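Local coordinates for protein putative transcriptional regulator (Streptomyces coelicolor, PDB 2ZB9) that probably binds operator DNA through a helix-turn-helix domain and regulates transcription, as a member of the TetR family, at residues F46-V49 with A50-S53; K57-L60 with Y61-P65. All coordinates share one frame; numbering follows the deposited sequence.

Contact 1: F46-V49 with A50-S53; sequences FERV and ARVS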
loop_
_atom_site.group_PDB
_atom_site.type_symbol
_atom_site.label_atom_id
_atom_site.label_comp_id
_atom_site.label_asym_id
_atom_site.label_seq_id
_atom_site.Cartn_x
_atom_site.Cartn_y
_atom_site.Cartn_z
ATOM N N PHE A 46 15.496 6.210 -23.074
ATOM C CA PHE A 46 16.194 5.181 -23.838
ATOM C C PHE A 46 17.431 5.791 -24.502
ATOM O O PHE A 46 18.487 5.166 -24.558
ATOM C CB PHE A 46 15.252 4.595 -24.893
ATOM C CG PHE A 46 14.287 3.577 -24.346
ATOM C CD1 PHE A 46 14.615 2.225 -24.337
ATOM C CD2 PHE A 46 13.057 3.970 -23.826
ATOM C CE1 PHE A 46 13.733 1.272 -23.820
ATOM C CE2 PHE A 46 12.163 3.026 -23.304
ATOM C CZ PHE A 46 12.503 1.673 -23.302
ATOM N N GLU A 47 17.290 7.024 -24.985
ATOM C CA GLU A 47 18.388 7.737 -25.640
ATOM C C GLU A 47 19.539 7.977 -24.671
ATOM O O GLU A 47 20.711 7.912 -25.044
ATOM C CB GLU A 47 17.897 9.087 -26.177
ATOM C CG GLU A 47 17.808 9.183 -27.696
ATOM C CD GLU A 47 16.384 9.359 -28.203
ATOM O OE1 GLU A 47 16.208 9.635 -29.414
ATOM O OE2 GLU A 47 15.438 9.217 -27.397
ATOM N N ARG A 48 19.192 8.258 -23.422
ATOM C CA ARG A 48 20.176 8.517 -22.381
ATOM C C ARG A 48 20.897 7.219 -22.002
ATOM O O ARG A 48 22.122 7.189 -21.854
ATOM C CB ARG A 48 19.461 9.115 -21.164
ATOM C CG ARG A 48 20.352 9.515 -20.008
ATOM C CD ARG A 48 21.013 10.865 -20.212
ATOM N NE ARG A 48 21.834 11.206 -19.055
ATOM C CZ ARG A 48 21.378 11.773 -17.943
ATOM N NH1 ARG A 48 20.094 12.085 -17.823
ATOM N NH2 ARG A 48 22.212 12.010 -16.935
ATOM N N VAL A 49 20.133 6.143 -21.843
ATOM C CA VAL A 49 20.708 4.847 -21.496
ATOM C C VAL A 49 21.605 4.337 -22.627
ATOM O O VAL A 49 22.689 3.799 -22.384
ATOM C CB VAL A 49 19.599 3.798 -21.232
ATOM C CG1 VAL A 49 20.216 2.405 -21.083
ATOM C CG2 VAL A 49 18.818 4.177 -19.974
ATOM N N ALA A 50 21.149 4.504 -23.863
ATOM C CA ALA A 50 21.924 4.053 -25.009
ATOM C C ALA A 50 23.258 4.793 -25.086
ATOM O O ALA A 50 24.289 4.188 -25.364
ATOM C CB ALA A 50 21.134 4.265 -26.289
ATOM N N ARG A 51 23.237 6.098 -24.829
ATOM C CA ARG A 51 24.457 6.900 -24.885
ATOM C C ARG A 51 25.433 6.512 -23.785
ATOM O O ARG A 51 26.624 6.347 -24.027
ATOM C CB ARG A 51 24.126 8.394 -24.763
ATOM C CG ARG A 51 25.350 9.306 -24.869
ATOM C CD ARG A 51 24.975 10.784 -24.907
ATOM N NE ARG A 51 24.352 11.233 -23.664
ATOM C CZ ARG A 51 24.996 11.367 -22.508
ATOM N NH1 ARG A 51 26.292 11.090 -22.425
ATOM N NH2 ARG A 51 24.339 11.771 -21.428
ATOM N N VAL A 52 24.908 6.363 -22.577
ATOM C CA VAL A 52 25.708 6.018 -21.411
ATOM C C VAL A 52 26.294 4.608 -21.441
ATOM O O VAL A 52 27.412 4.384 -20.972
ATOM C CB VAL A 52 24.867 6.169 -20.123
ATOM C CG1 VAL A 52 25.677 5.753 -18.920
ATOM C CG2 VAL A 52 24.403 7.614 -19.975
ATOM N N SER A 53 25.545 3.658 -21.988
ATOM C CA SER A 53 26.010 2.273 -22.035
ATOM C C SER A 53 26.783 1.915 -23.302
ATOM O O SER A 53 27.608 1.005 -23.290
ATOM C CB SER A 53 24.822 1.321 -21.890
ATOM O OG SER A 53 23.975 1.397 -23.025
#
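The carbonyl oxygen Val-49 O is gripped twice by Ser-53. The hydroxyl Ser-53 OG donates to Val-49 O at 2.8 Å, and the amide Ser-53 N donates to the same oxygen at 2.9 Å. The two donors reach the oxygen from opposite faces of its carbonyl plane. The serine torsion explains the first bond: OG sits between the backbone N and the carbonyl carbon (chi1 68°), turned back toward the preceding helical turn. The hydroxyl also takes part in a hydrogen bond with the amide of Val-55, just past the helix end. With an alanine here the hydroxyl is gone; Val-49 O would probably keep the amide alone, and the amide of Val-55 is likely to lose its mate.

Three further i to i+4 backbone bonds run along the helix. The shortest is Ala-50 N to Phe-46 O, 2.8 Å. Val-52 CG2 lies 3.0 Å from Arg-48 O, a tight contact.

The side chains of Arg-48 and Arg-51 meet at an angle. Arg-48 CG lies anti to the backbone N (chi1 -177°) and the chain then bends at its second torsion. This brings Arg-48 NE within 3.5 Å of Arg-51 NH2. Both are donors, so this is a close approach of like charges, probably eased by the salt bridge from Arg-48 to Glu-39. The two guanidinium planes are only 9° apart.

Val-49 is buried, against Val-28 and Val-32 of helix 20-39, Leu-60 of helix 57-63 and Leu-70 of helix 67-83. This is the first helix of the predicted helix-turn-helix, with one side in the domain core and Ser-53, the last residue of the helix, tied to the turn through Val-55.

Contact 2: K57-L60 with Y61-P65; sequences KTTL and YKWWP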
loop_
_atom_site.group_PDB
_atom_site.type_symbol
_atom_site.label_atom_id
_atom_site.label_comp_id
_atom_site.label_asym_id
_atom_site.label_seq_id
_atom_site.Cartn_x
_atom_site.Cartn_y
_atom_site.Cartn_z
ATOM N N LYS A 57 19.805 1.842 -29.177
ATOM C CA LYS A 57 18.419 1.874 -28.734
ATOM C C LYS A 57 17.652 0.683 -29.293
ATOM O O LYS A 57 16.756 0.150 -28.638
ATOM C CB LYS A 57 17.753 3.175 -29.183
ATOM C CG LYS A 57 18.328 4.416 -28.531
ATOM C CD LYS A 57 17.985 5.671 -29.322
ATOM C CE LYS A 57 16.485 5.881 -29.445
ATOM N NZ LYS A 57 16.182 7.039 -30.337
ATOM N N THR A 58 18.014 0.269 -30.504
ATOM C CA THR A 58 17.370 -0.866 -31.161
ATOM C C THR A 58 17.353 -2.062 -30.226
ATOM O O THR A 58 16.325 -2.705 -30.031
ATOM C CB THR A 58 18.122 -1.265 -32.447
ATOM O OG1 THR A 58 18.035 -0.198 -33.398
ATOM C CG2 THR A 58 17.526 -2.532 -33.048
ATOM N N THR A 59 18.510 -2.354 -29.651
ATOM C CA THR A 59 18.643 -3.465 -28.727
ATOM C C THR A 59 17.843 -3.178 -27.454
ATOM O O THR A 59 17.183 -4.064 -26.915
ATOM C CB THR A 59 20.117 -3.681 -28.368
ATOM O OG1 THR A 59 20.882 -3.814 -29.574
ATOM C CG2 THR A 59 20.281 -4.928 -27.534
ATOM N N LEU A 60 17.899 -1.933 -26.989
ATOM C CA LEU A 60 17.180 -1.522 -25.785
ATOM C C LEU A 60 15.678 -1.751 -25.937
ATOM O O LEU A 60 15.037 -2.352 -25.073
ATOM C CB LEU A 60 17.457 -0.045 -25.498
ATOM C CG LEU A 60 18.573 0.349 -24.523
ATOM C CD1 LEU A 60 19.747 -0.617 -24.587
ATOM C CD2 LEU A 60 19.001 1.770 -24.834
ATOM N N TYR A 61 15.121 -1.280 -27.045
ATOM C CA TYR A 61 13.697 -1.438 -27.315
ATOM C C TYR A 61 13.270 -2.907 -27.307
ATOM O O TYR A 61 12.161 -3.235 -26.885
ATOM C CB TYR A 61 13.351 -0.794 -28.661
ATOM C CG TYR A 61 13.364 0.724 -28.649
ATOM C CD1 TYR A 61 13.639 1.446 -29.810
ATOM C CD2 TYR A 61 13.088 1.437 -27.484
ATOM C CE1 TYR A 61 13.642 2.844 -29.811
ATOM C CE2 TYR A 61 13.084 2.834 -27.472
ATOM C CZ TYR A 61 13.364 3.531 -28.640
ATOM O OH TYR A 61 13.370 4.910 -28.635
ATOM N N LYS A 62 14.152 -3.790 -27.761
ATOM C CA LYS A 62 13.849 -5.220 -27.796
ATOM C C LYS A 62 13.701 -5.819 -26.402
ATOM O O LYS A 62 12.819 -6.650 -26.163
ATOM C CB LYS A 62 14.951 -5.993 -28.525
ATOM C CG LYS A 62 15.143 -5.649 -29.988
ATOM C CD LYS A 62 16.243 -6.529 -30.563
ATOM C CE LYS A 62 16.582 -6.177 -32.000
ATOM N NZ LYS A 62 17.707 -7.034 -32.473
ATOM N N TRP A 63 14.579 -5.413 -25.489
ATOM C CA TRP A 63 14.546 -5.933 -24.126
ATOM C C TRP A 63 13.539 -5.237 -23.215
ATOM O O TRP A 63 13.003 -5.853 -22.296
ATOM C CB TRP A 63 15.936 -5.850 -23.496
ATOM C CG TRP A 63 16.946 -6.735 -24.141
ATOM C CD1 TRP A 63 16.717 -7.941 -24.740
ATOM C CD2 TRP A 63 18.362 -6.532 -24.175
ATOM N NE1 TRP A 63 17.903 -8.503 -25.140
ATOM C CE2 TRP A 63 18.931 -7.660 -24.806
ATOM C CE3 TRP A 63 19.208 -5.507 -23.731
ATOM C CZ2 TRP A 63 20.309 -7.794 -25.005
ATOM C CZ3 TRP A 63 20.582 -5.639 -23.928
ATOM C CH2 TRP A 63 21.116 -6.777 -24.560
ATOM N N TRP A 64 13.290 -3.957 -23.460
ATOM C CA TRP A 64 12.340 -3.207 -22.644
ATOM C C TRP A 64 11.390 -2.445 -23.552
ATOM O O TRP A 64 11.720 -1.379 -24.070
ATOM C CB TRP A 64 13.083 -2.249 -21.712
ATOM C CG TRP A 64 14.008 -2.973 -20.791
ATOM C CD1 TRP A 64 13.664 -3.690 -19.681
ATOM C CD2 TRP A 64 15.421 -3.134 -20.949
ATOM N NE1 TRP A 64 14.775 -4.293 -19.141
ATOM C CE2 TRP A 64 15.871 -3.971 -19.903
ATOM C CE3 TRP A 64 16.359 -2.656 -21.878
ATOM C CZ2 TRP A 64 17.208 -4.342 -19.756
ATOM C CZ3 TRP A 64 17.692 -3.023 -21.733
ATOM C CH2 TRP A 64 18.103 -3.859 -20.682
ATOM N N PRO A 65 10.180 -2.987 -23.742
ATOM C CA PRO A 65 9.137 -2.405 -24.587
ATOM C C PRO A 65 8.655 -1.022 -24.168
ATOM O O PRO A 65 7.973 -0.345 -24.935
ATOM C CB PRO A 65 8.033 -3.455 -24.529
ATOM C CG PRO A 65 8.170 -3.983 -23.127
ATOM C CD PRO A 65 9.670 -4.173 -23.032
#
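Thr-59 CG2 sits over one face of the Trp-63 indole, 3.6 Å from the centroid of the six-membered ring. This CH-pi contact is the tight part on one flank. The methyl lies anti to the backbone N, which sets it alongside the tryptophan one turn on. Next to it, Leu-60 is buried. Leu-60 O accepts from Trp-64 N at 2.9 Å. Trp-64 CE3 comes within 3.5 Å of the same oxygen. The indole of Trp-64 packs on Val-28 and Leu-29 of helix 20-39, and its NE1 is hydrogen-bonded to Asp-73.

Helix 57-63 is the second, or recognition, helix of the predicted helix-turn-helix, and Trp-64 is where the chain leaves it.

The pair of Lys-62 and Thr-58 is looser. Lys-62 is exposed and extended, and runs beside Thr-58, with Lys-62 CE 3.9 Å from Thr-58 CG2. The backbone bond from Lys-62 N to Thr-58 O is weak. Tyr-61, though exposed, is held more closely. Tyr-61 N donates to Lys-57 O at 2.7 Å, the shortest hydrogen bond here. Lys-57 lies beside the ring and lays CB over one face. Lys-57 CE reaches 3.4 Å from Tyr-61 OH, while the lysine NZ has Glu-47 as its partner.

How the contacts relate
From the N terminus, helix 20-39 comes first, and contact 1 follows on helix 46-53. A short turn leads to contact 2 on helix 57-63. The contacts stand in series. Each lies within one continuous stretch, so neither closes a long loop, and they do not nest or cross. Their centres are about 11 Å apart, yet they touch directly. A salt bridge joins Glu-47 OE1 to Lys-57 NZ at 2.8 Å. The ring of Phe-46 packs on Tyr-61, with Phe-46 CG 3.4 Å from Tyr-61 CE2. These contacts join the two helices of the predicted DNA-binding motif. Val-49 of contact 1 and Trp-64 of contact 2 tie them to helix 20-39.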